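Local coordinates for protein Ral guanine nucleotide dissociation stimulator-like 2 (Mus musculus, PDB 4JGW) that probably acts as a guanine nucleotide exchange factor for small G proteins, and associates with GTP-bound Rap1A and H-Ras in vitro, at residues R50-L59 / L409-R420. Sequence-based numbering, arbitrary orientation.
Sequences RLRAGTLEAL and LENGYINFDKRR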
ATOM      1  N   ARG A  50       6.972   7.780 -24.735  1.00 33.00           N
ATOM      2  CA  ARG A  50       7.184   7.261 -23.386  1.00 32.73           C
ATOM      3  C   ARG A  50       8.489   6.486 -23.245  1.00 32.77           C
ATOM      4  O   ARG A  50       8.785   5.601 -24.056  1.00 32.74           O
ATOM      5  CB  ARG A  50       6.005   6.385 -22.953  1.00 32.61           C
ATOM      6  CG  ARG A  50       4.650   7.064 -23.059  1.00 31.53           C
ATOM      7  CD  ARG A  50       3.594   6.303 -22.287  1.00 29.59           C
ATOM      8  NE  ARG A  50       2.271   6.898 -22.451  1.00 28.71           N
ATOM      9  CZ  ARG A  50       1.361   6.484 -23.328  1.00 28.04           C
ATOM     10  NH1 ARG A  50       1.618   5.460 -24.137  1.00 27.50           N
ATOM     11  NH2 ARG A  50       0.186   7.096 -23.395  1.00 27.59           N
ATOM     12  N   LEU A  51       9.258   6.825 -22.211  1.00 32.66           N
ATOM     13  CA  LEU A  51      10.505   6.124 -21.912  1.00 32.72           C
ATOM     14  C   LEU A  51      10.217   4.683 -21.499  1.00 32.84           C
ATOM     15  O   LEU A  51       9.386   4.432 -20.625  1.00 32.74           O
ATOM     16  CB  LEU A  51      11.312   6.862 -20.832  1.00 32.52           C
ATOM     17  CG  LEU A  51      12.760   6.407 -20.584  1.00 32.48           C
ATOM     18  CD1 LEU A  51      13.633   7.549 -20.074  1.00 32.18           C
ATOM     19  CD2 LEU A  51      12.836   5.212 -19.639  1.00 31.53           C
ATOM     20  N   ARG A  52      10.910   3.748 -22.143  1.00 33.06           N
ATOM     21  CA  ARG A  52      10.743   2.319 -21.888  1.00 33.46           C
ATOM     22  C   ARG A  52      11.860   1.770 -21.005  1.00 33.42           C
ATOM     23  O   ARG A  52      11.613   0.979 -20.094  1.00 33.41           O
ATOM     24  CB  ARG A  52      10.703   1.548 -23.210  1.00 33.60           C
ATOM     25  CG  ARG A  52       9.388   1.658 -23.960  1.00 34.47           C
ATOM     26  CD  ARG A  52       8.392   0.618 -23.477  1.00 36.25           C
ATOM     27  NE  ARG A  52       7.412   0.281 -24.503  1.00 38.36           N
ATOM     28  CZ  ARG A  52       7.616  -0.602 -25.476  1.00 39.25           C
ATOM     29  NH1 ARG A  52       8.773  -1.249 -25.567  1.00 40.20           N
ATOM     30  NH2 ARG A  52       6.661  -0.838 -26.365  1.00 39.85           N
ATOM     31  N   ALA A  53      13.088   2.188 -21.301  1.00 33.49           N
ATOM     32  CA  ALA A  53      14.270   1.776 -20.554  1.00 33.60           C
ATOM     33  C   ALA A  53      15.375   2.801 -20.742  1.00 33.74           C
ATOM     34  O   ALA A  53      15.439   3.471 -21.773  1.00 33.84           O
ATOM     35  CB  ALA A  53      14.741   0.403 -21.010  1.00 33.52           C
ATOM     36  N   GLY A  54      16.241   2.921 -19.743  1.00 33.94           N
ATOM     37  CA  GLY A  54      17.361   3.847 -19.820  1.00 34.13           C
ATOM     38  C   GLY A  54      18.211   3.856 -18.571  1.00 34.32           C
ATOM     39  O   GLY A  54      17.826   3.292 -17.544  1.00 34.37           O
ATOM     40  N   THR A  55      19.371   4.501 -18.662  1.00 34.49           N
ATOM     41  CA  THR A  55      20.261   4.661 -17.517  1.00 34.68           C
ATOM     42  C   THR A  55      19.632   5.601 -16.498  1.00 34.82           C
ATOM     43  O   THR A  55      18.735   6.383 -16.832  1.00 34.82           O
ATOM     44  CB  THR A  55      21.646   5.220 -17.925  1.00 34.72           C
ATOM     45  OG1 THR A  55      21.493   6.533 -18.475  1.00 34.66           O
ATOM     46  CG2 THR A  55      22.329   4.314 -18.947  1.00 34.84           C
ATOM     47  N   LEU A  56      20.112   5.525 -15.259  1.00 34.93           N
ATOM     48  CA  LEU A  56      19.638   6.390 -14.184  1.00 34.96           C
ATOM     49  C   LEU A  56      19.795   7.869 -14.551  1.00 34.94           C
ATOM     50  O   LEU A  56      18.943   8.697 -14.211  1.00 35.02           O
ATOM     51  CB  LEU A  56      20.378   6.060 -12.885  1.00 34.97           C
ATOM     52  CG  LEU A  56      19.752   6.452 -11.542  1.00 35.41           C
ATOM     53  CD1 LEU A  56      18.302   5.989 -11.413  1.00 35.44           C
ATOM     54  CD2 LEU A  56      20.594   5.896 -10.401  1.00 35.61           C
ATOM     55  N   GLU A  57      20.877   8.182 -15.260  1.00 34.83           N
ATOM     56  CA  GLU A  57      21.141   9.532 -15.752  1.00 34.71           C
ATOM     57  C   GLU A  57      20.134   9.943 -16.832  1.00 34.39           C
ATOM     58  O   GLU A  57      19.704  11.101 -16.883  1.00 34.36           O
ATOM     59  CB  GLU A  57      22.571   9.634 -16.301  1.00 34.88           C
ATOM     60  CG  GLU A  57      23.684   9.610 -15.239  1.00 35.98           C
ATOM     61  CD  GLU A  57      23.955   8.222 -14.654  1.00 37.36           C
ATOM     62  OE1 GLU A  57      23.487   7.209 -15.224  1.00 37.48           O
ATOM     63  OE2 GLU A  57      24.647   8.147 -13.615  1.00 38.09           O
ATOM     64  N   ALA A  58      19.763   8.992 -17.686  1.00 33.85           N
ATOM     65  CA  ALA A  58      18.798   9.234 -18.760  1.00 33.44           C
ATOM     66  C   ALA A  58      17.379   9.400 -18.222  1.00 33.07           C
ATOM     67  O   ALA A  58      16.580  10.155 -18.783  1.00 32.99           O
ATOM     68  CB  ALA A  58      18.852   8.116 -19.787  1.00 33.35           C
ATOM     69  N   LEU A  59      17.072   8.690 -17.137  1.00 32.63           N
ATOM     70  CA  LEU A  59      15.785   8.829 -16.459  1.00 32.29           C
ATOM     71  C   LEU A  59      15.601  10.253 -15.942  1.00 32.06           C
ATOM     72  O   LEU A  59      14.514  10.821 -16.051  1.00 31.91           O
ATOM     73  CB  LEU A  59      15.648   7.823 -15.307  1.00 32.13           C
ATOM     74  CG  LEU A  59      15.698   6.314 -15.585  1.00 32.20           C
ATOM     75  CD1 LEU A  59      15.355   5.529 -14.326  1.00 32.25           C
ATOM     76  CD2 LEU A  59      14.784   5.895 -16.726  1.00 31.92           C
ATOM     77  N   LEU A 409      17.732  -4.448 -18.013  1.00 42.72           N
ATOM     78  CA  LEU A 409      17.911  -5.202 -19.247  1.00 42.81           C
ATOM     79  C   LEU A 409      19.390  -5.558 -19.396  1.00 42.80           C
ATOM     80  O   LEU A 409      20.234  -5.037 -18.659  1.00 42.84           O
ATOM     81  CB  LEU A 409      17.418  -4.397 -20.456  1.00 42.79           C
ATOM     82  CG  LEU A 409      15.943  -3.979 -20.529  1.00 42.96           C
ATOM     83  CD1 LEU A 409      15.710  -3.082 -21.736  1.00 42.71           C
ATOM     84  CD2 LEU A 409      15.005  -5.187 -20.571  1.00 43.28           C
ATOM     85  N   GLU A 410      19.698  -6.439 -20.345  1.00 42.82           N
ATOM     86  CA  GLU A 410      21.075  -6.901 -20.578  1.00 42.81           C
ATOM     87  C   GLU A 410      22.088  -5.760 -20.707  1.00 42.50           C
ATOM     88  O   GLU A 410      23.192  -5.839 -20.162  1.00 42.57           O
ATOM     89  CB  GLU A 410      21.138  -7.813 -21.805  1.00 43.00           C
ATOM     90  CG  GLU A 410      20.378  -9.126 -21.641  1.00 43.90           C
ATOM     91  CD  GLU A 410      20.551 -10.067 -22.820  1.00 45.37           C
ATOM     92  OE1 GLU A 410      21.691 -10.205 -23.322  1.00 45.48           O
ATOM     93  OE2 GLU A 410      19.543 -10.679 -23.240  1.00 46.10           O
ATOM     94  N   ASN A 411      21.695  -4.697 -21.411  1.00 42.06           N
ATOM     95  CA  ASN A 411      22.563  -3.540 -21.650  1.00 41.58           C
ATOM     96  C   ASN A 411      22.806  -2.648 -20.424  1.00 41.06           C
ATOM     97  O   ASN A 411      23.569  -1.681 -20.495  1.00 41.04           O
ATOM     98  CB  ASN A 411      22.036  -2.705 -22.829  1.00 41.72           C
ATOM     99  CG  ASN A 411      20.604  -2.212 -22.619  1.00 42.27           C
ATOM    100  OD1 ASN A 411      19.966  -2.494 -21.600  1.00 42.24           O
ATOM    101  ND2 ASN A 411      20.094  -1.469 -23.597  1.00 42.41           N
ATOM    102  N   GLY A 412      22.160  -2.978 -19.307  1.00 40.49           N
ATOM    103  CA  GLY A 412      22.302  -2.214 -18.068  1.00 39.65           C
ATOM    104  C   GLY A 412      21.236  -1.149 -17.868  1.00 39.04           C
ATOM    105  O   GLY A 412      21.230  -0.460 -16.846  1.00 39.10           O
ATOM    106  N   TYR A 413      20.341  -1.008 -18.847  1.00 38.32           N
ATOM    107  CA  TYR A 413      19.226  -0.060 -18.769  1.00 37.62           C
ATOM    108  C   TYR A 413      18.229  -0.514 -17.716  1.00 36.99           C
ATOM    109  O   TYR A 413      17.899  -1.699 -17.640  1.00 37.08           O
ATOM    110  CB  TYR A 413      18.499   0.037 -20.115  1.00 37.68           C
ATOM    111  CG  TYR A 413      19.170   0.878 -21.188  1.00 37.88           C
ATOM    112  CD1 TYR A 413      18.447   1.304 -22.302  1.00 37.86           C
ATOM    113  CD2 TYR A 413      20.515   1.249 -21.095  1.00 38.13           C
ATOM    114  CE1 TYR A 413      19.041   2.068 -23.299  1.00 38.10           C
ATOM    115  CE2 TYR A 413      21.119   2.018 -22.087  1.00 38.18           C
ATOM    116  CZ  TYR A 413      20.376   2.420 -23.185  1.00 38.13           C
ATOM    117  OH  TYR A 413      20.962   3.179 -24.171  1.00 38.10           O
ATOM    118  N   ILE A 414      17.750   0.427 -16.909  1.00 36.12           N
ATOM    119  CA  ILE A 414      16.661   0.153 -15.976  1.00 35.29           C
ATOM    120  C   ILE A 414      15.383  -0.128 -16.769  1.00 34.61           C
ATOM    121  O   ILE A 414      14.961   0.689 -17.590  1.00 34.50           O
ATOM    122  CB  ILE A 414      16.462   1.324 -14.976  1.00 35.40           C
ATOM    123  CG1 ILE A 414      17.654   1.400 -14.014  1.00 35.51           C
ATOM    124  CG2 ILE A 414      15.147   1.173 -14.198  1.00 35.07           C
ATOM    125  CD1 ILE A 414      17.865   2.765 -13.385  1.00 35.93           C
ATOM    126  N   ASN A 415      14.795  -1.299 -16.541  1.00 33.68           N
ATOM    127  CA  ASN A 415      13.541  -1.678 -17.187  1.00 32.96           C
ATOM    128  C   ASN A 415      12.371  -0.913 -16.565  1.00 32.39           C
ATOM    129  O   ASN A 415      11.776  -1.363 -15.585  1.00 32.36           O
ATOM    130  CB  ASN A 415      13.326  -3.197 -17.098  1.00 32.90           C
ATOM    131  CG  ASN A 415      11.981  -3.644 -17.662  1.00 32.83           C
ATOM    132  OD1 ASN A 415      11.410  -2.997 -18.540  1.00 33.01           O
ATOM    133  ND2 ASN A 415      11.473  -4.760 -17.153  1.00 32.51           N
ATOM    134  N   PHE A 416      12.048   0.242 -17.143  1.00 31.74           N
ATOM    135  CA  PHE A 416      11.035   1.120 -16.561  1.00 31.02           C
ATOM    136  C   PHE A 416       9.610   0.590 -16.696  1.00 30.62           C
ATOM    137  O   PHE A 416       8.740   0.957 -15.909  1.00 30.62           O
ATOM    138  CB  PHE A 416      11.146   2.552 -17.096  1.00 31.01           C
ATOM    139  CG  PHE A 416      10.560   3.586 -16.172  1.00 30.51           C
ATOM    140  CD1 PHE A 416      11.300   4.075 -15.099  1.00 29.95           C
ATOM    141  CD2 PHE A 416       9.264   4.061 -16.365  1.00 29.49           C
ATOM    142  CE1 PHE A 416      10.763   5.028 -14.234  1.00 29.98           C
ATOM    143  CE2 PHE A 416       8.717   5.009 -15.507  1.00 29.77           C
ATOM    144  CZ  PHE A 416       9.468   5.497 -14.440  1.00 29.92           C
ATOM    145  N   ASP A 417       9.381  -0.278 -17.684  1.00 30.21           N
ATOM    146  CA  ASP A 417       8.100  -0.972 -17.833  1.00 29.67           C
ATOM    147  C   ASP A 417       7.667  -1.613 -16.515  1.00 29.16           C
ATOM    148  O   ASP A 417       6.505  -1.504 -16.118  1.00 29.10           O
ATOM    149  CB  ASP A 417       8.180  -2.039 -18.929  1.00 29.91           C
ATOM    150  CG  ASP A 417       8.162  -1.451 -20.332  1.00 30.31           C
ATOM    151  OD1 ASP A 417       8.022  -0.217 -20.474  1.00 30.73           O
ATOM    152  OD2 ASP A 417       8.283  -2.231 -21.297  1.00 30.43           O
ATOM    153  N   LYS A 418       8.614  -2.265 -15.844  1.00 28.61           N
ATOM    154  CA  LYS A 418       8.386  -2.864 -14.529  1.00 27.95           C
ATOM    155  C   LYS A 418       7.839  -1.833 -13.540  1.00 27.51           C
ATOM    156  O   LYS A 418       6.905  -2.120 -12.789  1.00 27.25           O
ATOM    157  CB  LYS A 418       9.687  -3.481 -13.991  1.00 27.98           C
ATOM    158  CG  LYS A 418       9.561  -4.106 -12.606  1.00 27.75           C
ATOM    159  CD  LYS A 418      10.800  -4.899 -12.223  1.00 27.99           C
ATOM    160  CE  LYS A 418      10.592  -5.597 -10.885  1.00 28.30           C
ATOM    161  NZ  LYS A 418      11.619  -6.639 -10.616  1.00 28.20           N
ATOM    162  N   ARG A 419       8.421  -0.636 -13.562  1.00 27.14           N
ATOM    163  CA  ARG A 419       8.063   0.431 -12.624  1.00 26.93           C
ATOM    164  C   ARG A 419       6.678   1.020 -12.896  1.00 26.77           C
ATOM    165  O   ARG A 419       5.997   1.466 -11.969  1.00 26.61           O
ATOM    166  CB  ARG A 419       9.129   1.535 -12.617  1.00 26.85           C
ATOM    167  CG  ARG A 419      10.557   1.043 -12.372  1.00 26.93           C
ATOM    168  CD  ARG A 419      10.664   0.212 -11.099  1.00 26.78           C
ATOM    169  NE  ARG A 419      11.892  -0.578 -11.054  1.00 27.18           N
ATOM    170  CZ  ARG A 419      12.135  -1.550 -10.176  1.00 27.04           C
ATOM    171  NH1 ARG A 419      11.231  -1.871  -9.259  1.00 26.80           N
ATOM    172  NH2 ARG A 419      13.284  -2.207 -10.218  1.00 26.72           N
ATOM    173  N   ARG A 420       6.273   1.018 -14.167  1.00 26.55           N
ATOM    174  CA  ARG A 420       4.936   1.465 -14.560  1.00 26.25           C
ATOM    175  C   ARG A 420       3.874   0.508 -14.038  1.00 26.24           C
ATOM    176  O   ARG A 420       2.832   0.938 -13.536  1.00 26.14           O
ATOM    177  CB  ARG A 420       4.824   1.571 -16.083  1.00 26.30           C
ATOM    178  CG  ARG A 420       5.531   2.768 -16.675  1.00 25.55           C
ATOM    179  CD  ARG A 420       5.340   2.843 -18.183  1.00 24.31           C
ATOM    180  NE  ARG A 420       6.343   3.725 -18.768  1.00 23.92           N
ATOM    181  CZ  ARG A 420       6.190   5.031 -18.954  1.00 23.35           C
ATOM    182  NH1 ARG A 420       5.049   5.632 -18.627  1.00 22.91           N
ATOM    183  NH2 ARG A 420       7.184   5.736 -19.478  1.00 22.18           N
TER
HETATM  184  O   HOH W   1       8.571   2.225 -19.256  1.00 21.73           O
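Gly54 and Ile414 form an antiparallel hydrogen-bonded pair: Ile414 N gives 2.9 Å to Gly54 O, while the return bond from Gly54 N to Ile414 O is weak at 3.4 Å. Next to it, Ala53 and Asn415 make a non-hydrogen-bonded pair, where Ala53 CA lies 3.2 Å from Ile414 O in a CA-H...O contact. Past this bridge segment 409-420 turns into helix 416-420, whose axis runs at 116° to strand 50-52, and Phe416 N makes a weak hydrogen bond to Arg52 O. One face of the Tyr413 ring lies on the glycine backbone, Gly54 CA standing 4.0 Å from the ring centroid and 26° off its normal, a CH-pi contact; Asn411 ND2 sits over the opposite face. Ile414 CD1 packs against the tips of Leu56 and Leu59, and Phe416 CB against Leu51 CD2. Arg420, extended from CG to NE, reaches across from the helix to the strand: its NH2 donates to Leu51 O (2.8 Å, 165°), lying in the carbonyl plane on a lone pair, and that oxygen is close to the guanidinium plane. Its NE donates to a water placed to donate to Leu51 O or Asp417 OD1, though with more acceptors within reach than protons. These two bonds and an NH1 salt bridge to Asp72, which also accepts from Leu51 N, hold the guanidinium's orientation. Phe416 and Arg420 both touch Phe75 of helix 75-82. Strand 414-415 edges the antiparallel sheet within this chain, beside strand 46-54, joining the N-terminal Ras-GEF region to the RasGEF (CDC25-homology) domain at the start of helix 416-436.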